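Local coordinates for protein rhamnonate dehydratase (Gibberella zeae PH-1, PDB 3FXG) that probably dehydrates L-rhamnonate to a 2-keto-3-deoxy sugar acid with the help of magnesium, as a member of the enolase superfamily, at residues G170-A178 against H209-F217. Numbering follows the deposited sequence.
Sequences GPEPTAAKA and HREAVGPDF
Lys177 reaches from helix 173-179 to the C-terminal end of helix 195-213, where its NZ donates to Val213 O over 2.8 Å. The ammonium group comes in above the carbonyl plane, off the lone pairs. A water 2.8 Å away accepts a second hydrogen from Lys177 NZ and returns a long, weak bond to Ala212 O, so the lysine satisfies Val213 O directly and reaches Ala212 O only weakly, through the water. A positive charge here probably suits the negative end of the helix dipole. The lysine chain is fully extended, CG anti to the backbone N (chi1 179°), and runs alongside Phe217 in the opposite sense; the Phe217 ring takes Lys177 CB over one face in a CH-pi contact 3.8 Å from the centroid. Both helices belong to the barrel domain of the enolase fold; helix 195-213 bridges the parallel neighbouring strands 184-187 and 219-222 in a beta-alpha-beta crossover, and the short segments meet at 30°. Closer to the N-terminus of helix 173-179, Val213 CG1 packs on Pro173 CB, and the methyl groups of Thr174 and Ala212 touch. One turn back along helix 195-213, the Pro173 and His209 side chains are roughly perpendicular, Pro173 CG 3.4 Å from His209 CD2. His209 NE2 gives Pro171 O only a weak, bent bond of 3.3 Å (133°). From within the last turn, Arg210 NH1 holds the segment that follows the helix, with bonds to Gly214 O at 2.9 Å and Phe217 O at 2.7 Å, both acceptors lying in the plane of the guanidinium group, while its NE donates to Leu242 O.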
loop_
_atom_site.group_PDB
_atom_site.type_symbol
_atom_site.label_atom_id
_atom_site.label_comp_id
_atom_site.label_asym_id
_atom_site.label_seq_id
_atom_site.Cartn_x
_atom_site.Cartn_y
_atom_site.Cartn_z
ATOM N N GLY A 170 -14.123 -37.887 4.610
ATOM C CA GLY A 170 -13.808 -39.271 4.304
ATOM C C GLY A 170 -13.857 -39.560 2.816
ATOM O O GLY A 170 -14.250 -38.706 2.024
ATOM N N PRO A 171 -13.479 -40.776 2.405
ATOM C CA PRO A 171 -13.476 -41.166 0.995
ATOM C C PRO A 171 -14.833 -41.476 0.365
ATOM O O PRO A 171 -14.923 -41.647 -0.851
ATOM C CB PRO A 171 -12.557 -42.379 0.990
ATOM C CG PRO A 171 -12.909 -43.036 2.277
ATOM C CD PRO A 171 -12.953 -41.865 3.248
ATOM N N GLU A 172 -15.885 -41.543 1.171
ATOM C CA GLU A 172 -17.204 -41.870 0.630
ATOM C C GLU A 172 -18.283 -40.824 0.909
ATOM O O GLU A 172 -19.090 -40.982 1.822
ATOM C CB GLU A 172 -17.664 -43.226 1.178
ATOM C CG GLU A 172 -16.729 -44.397 0.867
ATOM C CD GLU A 172 -16.684 -44.748 -0.610
ATOM O OE1 GLU A 172 -17.644 -44.417 -1.336
ATOM O OE2 GLU A 172 -15.693 -45.371 -1.044
ATOM N N PRO A 173 -18.321 -39.746 0.112
ATOM C CA PRO A 173 -19.333 -38.708 0.327
ATOM C C PRO A 173 -20.779 -39.192 0.194
ATOM O O PRO A 173 -21.681 -38.578 0.758
ATOM C CB PRO A 173 -18.961 -37.639 -0.701
ATOM C CG PRO A 173 -18.290 -38.417 -1.783
ATOM C CD PRO A 173 -17.440 -39.396 -1.015
ATOM N N THR A 174 -21.011 -40.279 -0.544
ATOM C CA THR A 174 -22.376 -40.794 -0.679
ATOM C C THR A 174 -22.845 -41.315 0.678
ATOM O O THR A 174 -24.030 -41.266 0.997
ATOM C CB THR A 174 -22.487 -41.944 -1.724
ATOM O OG1 THR A 174 -21.539 -42.972 -1.421
ATOM C CG2 THR A 174 -22.244 -41.418 -3.136
ATOM N N ALA A 175 -21.903 -41.809 1.479
ATOM C CA ALA A 175 -22.223 -42.319 2.809
ATOM C C ALA A 175 -22.543 -41.147 3.734
ATOM O O ALA A 175 -23.480 -41.207 4.531
ATOM C CB ALA A 175 -21.052 -43.122 3.360
ATOM N N ALA A 176 -21.762 -40.078 3.622
ATOM C CA ALA A 176 -21.987 -38.891 4.435
ATOM C C ALA A 176 -23.398 -38.375 4.161
ATOM O O ALA A 176 -24.159 -38.069 5.082
ATOM C CB ALA A 176 -20.960 -37.819 4.088
ATOM N N LYS A 177 -23.747 -38.293 2.883
ATOM C CA LYS A 177 -25.064 -37.820 2.484
ATOM C C LYS A 177 -26.159 -38.722 3.062
ATOM O O LYS A 177 -27.144 -38.241 3.620
ATOM C CB LYS A 177 -25.155 -37.794 0.957
ATOM C CG LYS A 177 -26.493 -37.350 0.395
ATOM C CD LYS A 177 -26.458 -37.388 -1.126
ATOM C CE LYS A 177 -27.784 -36.975 -1.736
ATOM N NZ LYS A 177 -27.716 -37.057 -3.220
ATOM N N ALA A 178 -25.974 -40.031 2.934
ATOM C CA ALA A 178 -26.950 -40.996 3.429
ATOM C C ALA A 178 -27.117 -40.947 4.949
ATOM O O ALA A 178 -28.224 -41.116 5.462
ATOM C CB ALA A 178 -26.552 -42.409 2.993
ATOM N N HIS A 209 -16.974 -38.139 -7.760
ATOM C CA HIS A 209 -17.721 -37.912 -6.532
ATOM C C HIS A 209 -18.904 -36.985 -6.772
ATOM O O HIS A 209 -20.002 -37.231 -6.272
ATOM C CB HIS A 209 -16.798 -37.340 -5.460
ATOM C CG HIS A 209 -15.950 -38.375 -4.793
ATOM N ND1 HIS A 209 -14.585 -38.248 -4.652
ATOM C CD2 HIS A 209 -16.277 -39.559 -4.224
ATOM C CE1 HIS A 209 -14.109 -39.309 -4.026
ATOM N NE2 HIS A 209 -15.114 -40.120 -3.755
ATOM N N ARG A 210 -18.683 -35.926 -7.545
ATOM C CA ARG A 210 -19.754 -34.984 -7.851
ATOM C C ARG A 210 -20.870 -35.727 -8.577
ATOM O O ARG A 210 -22.052 -35.495 -8.329
ATOM C CB ARG A 210 -19.233 -33.841 -8.732
ATOM C CG ARG A 210 -20.331 -32.965 -9.340
ATOM C CD ARG A 210 -21.260 -32.403 -8.276
ATOM N NE ARG A 210 -20.615 -31.398 -7.436
ATOM C CZ ARG A 210 -20.988 -31.111 -6.193
ATOM N NH1 ARG A 210 -22.006 -31.763 -5.636
ATOM N NH2 ARG A 210 -20.352 -30.165 -5.507
ATOM N N GLU A 211 -20.476 -36.623 -9.474
ATOM C CA GLU A 211 -21.430 -37.412 -10.240
ATOM C C GLU A 211 -22.227 -38.307 -9.292
ATOM O O GLU A 211 -23.442 -38.441 -9.419
ATOM C CB GLU A 211 -20.686 -38.275 -11.265
ATOM C CG GLU A 211 -21.583 -39.070 -12.204
ATOM C CD GLU A 211 -20.797 -40.007 -13.115
ATOM O OE1 GLU A 211 -21.404 -40.582 -14.046
ATOM O OE2 GLU A 211 -19.576 -40.176 -12.900
ATOM N N ALA A 212 -21.533 -38.901 -8.329
ATOM C CA ALA A 212 -22.163 -39.804 -7.373
ATOM C C ALA A 212 -23.164 -39.165 -6.412
ATOM O O ALA A 212 -24.226 -39.732 -6.162
ATOM C CB ALA A 212 -21.090 -40.541 -6.581
ATOM N N VAL A 213 -22.837 -37.992 -5.874
ATOM C CA VAL A 213 -23.727 -37.336 -4.917
ATOM C C VAL A 213 -24.760 -36.390 -5.510
ATOM O O VAL A 213 -25.673 -35.952 -4.813
ATOM C CB VAL A 213 -22.921 -36.556 -3.854
ATOM C CG1 VAL A 213 -22.017 -37.507 -3.090
ATOM C CG2 VAL A 213 -22.108 -35.453 -4.517
ATOM N N GLY A 214 -24.630 -36.072 -6.790
ATOM C CA GLY A 214 -25.582 -35.160 -7.398
ATOM C C GLY A 214 -25.043 -33.741 -7.421
ATOM O O GLY A 214 -24.017 -33.455 -6.805
ATOM N N PRO A 215 -25.730 -32.817 -8.103
ATOM C CA PRO A 215 -25.310 -31.418 -8.210
ATOM C C PRO A 215 -25.466 -30.535 -6.977
ATOM O O PRO A 215 -24.781 -29.519 -6.856
ATOM C CB PRO A 215 -26.151 -30.910 -9.374
ATOM C CG PRO A 215 -27.445 -31.635 -9.153
ATOM C CD PRO A 215 -26.975 -33.047 -8.861
ATOM N N ASP A 216 -26.349 -30.912 -6.058
ATOM C CA ASP A 216 -26.591 -30.089 -4.879
ATOM C C ASP A 216 -25.808 -30.398 -3.606
ATOM O O ASP A 216 -25.564 -29.498 -2.800
ATOM C CB ASP A 216 -28.083 -30.095 -4.545
ATOM C CG ASP A 216 -28.949 -29.795 -5.751
ATOM O OD1 ASP A 216 -28.582 -28.905 -6.543
ATOM O OD2 ASP A 216 -30.002 -30.444 -5.903
ATOM N N PHE A 217 -25.418 -31.652 -3.408
ATOM C CA PHE A 217 -24.693 -32.010 -2.194
ATOM C C PHE A 217 -23.319 -31.342 -2.099
ATOM O O PHE A 217 -22.468 -31.522 -2.968
ATOM C CB PHE A 217 -24.524 -33.525 -2.099
ATOM C CG PHE A 217 -24.052 -33.989 -0.753
ATOM C CD1 PHE A 217 -24.884 -33.884 0.362
ATOM C CD2 PHE A 217 -22.771 -34.501 -0.588
ATOM C CE1 PHE A 217 -24.444 -34.286 1.623
ATOM C CE2 PHE A 217 -22.324 -34.905 0.669
ATOM C CZ PHE A 217 -23.161 -34.796 1.775
HETATM O O HOH W 1 -26.483 -39.576 -3.494
#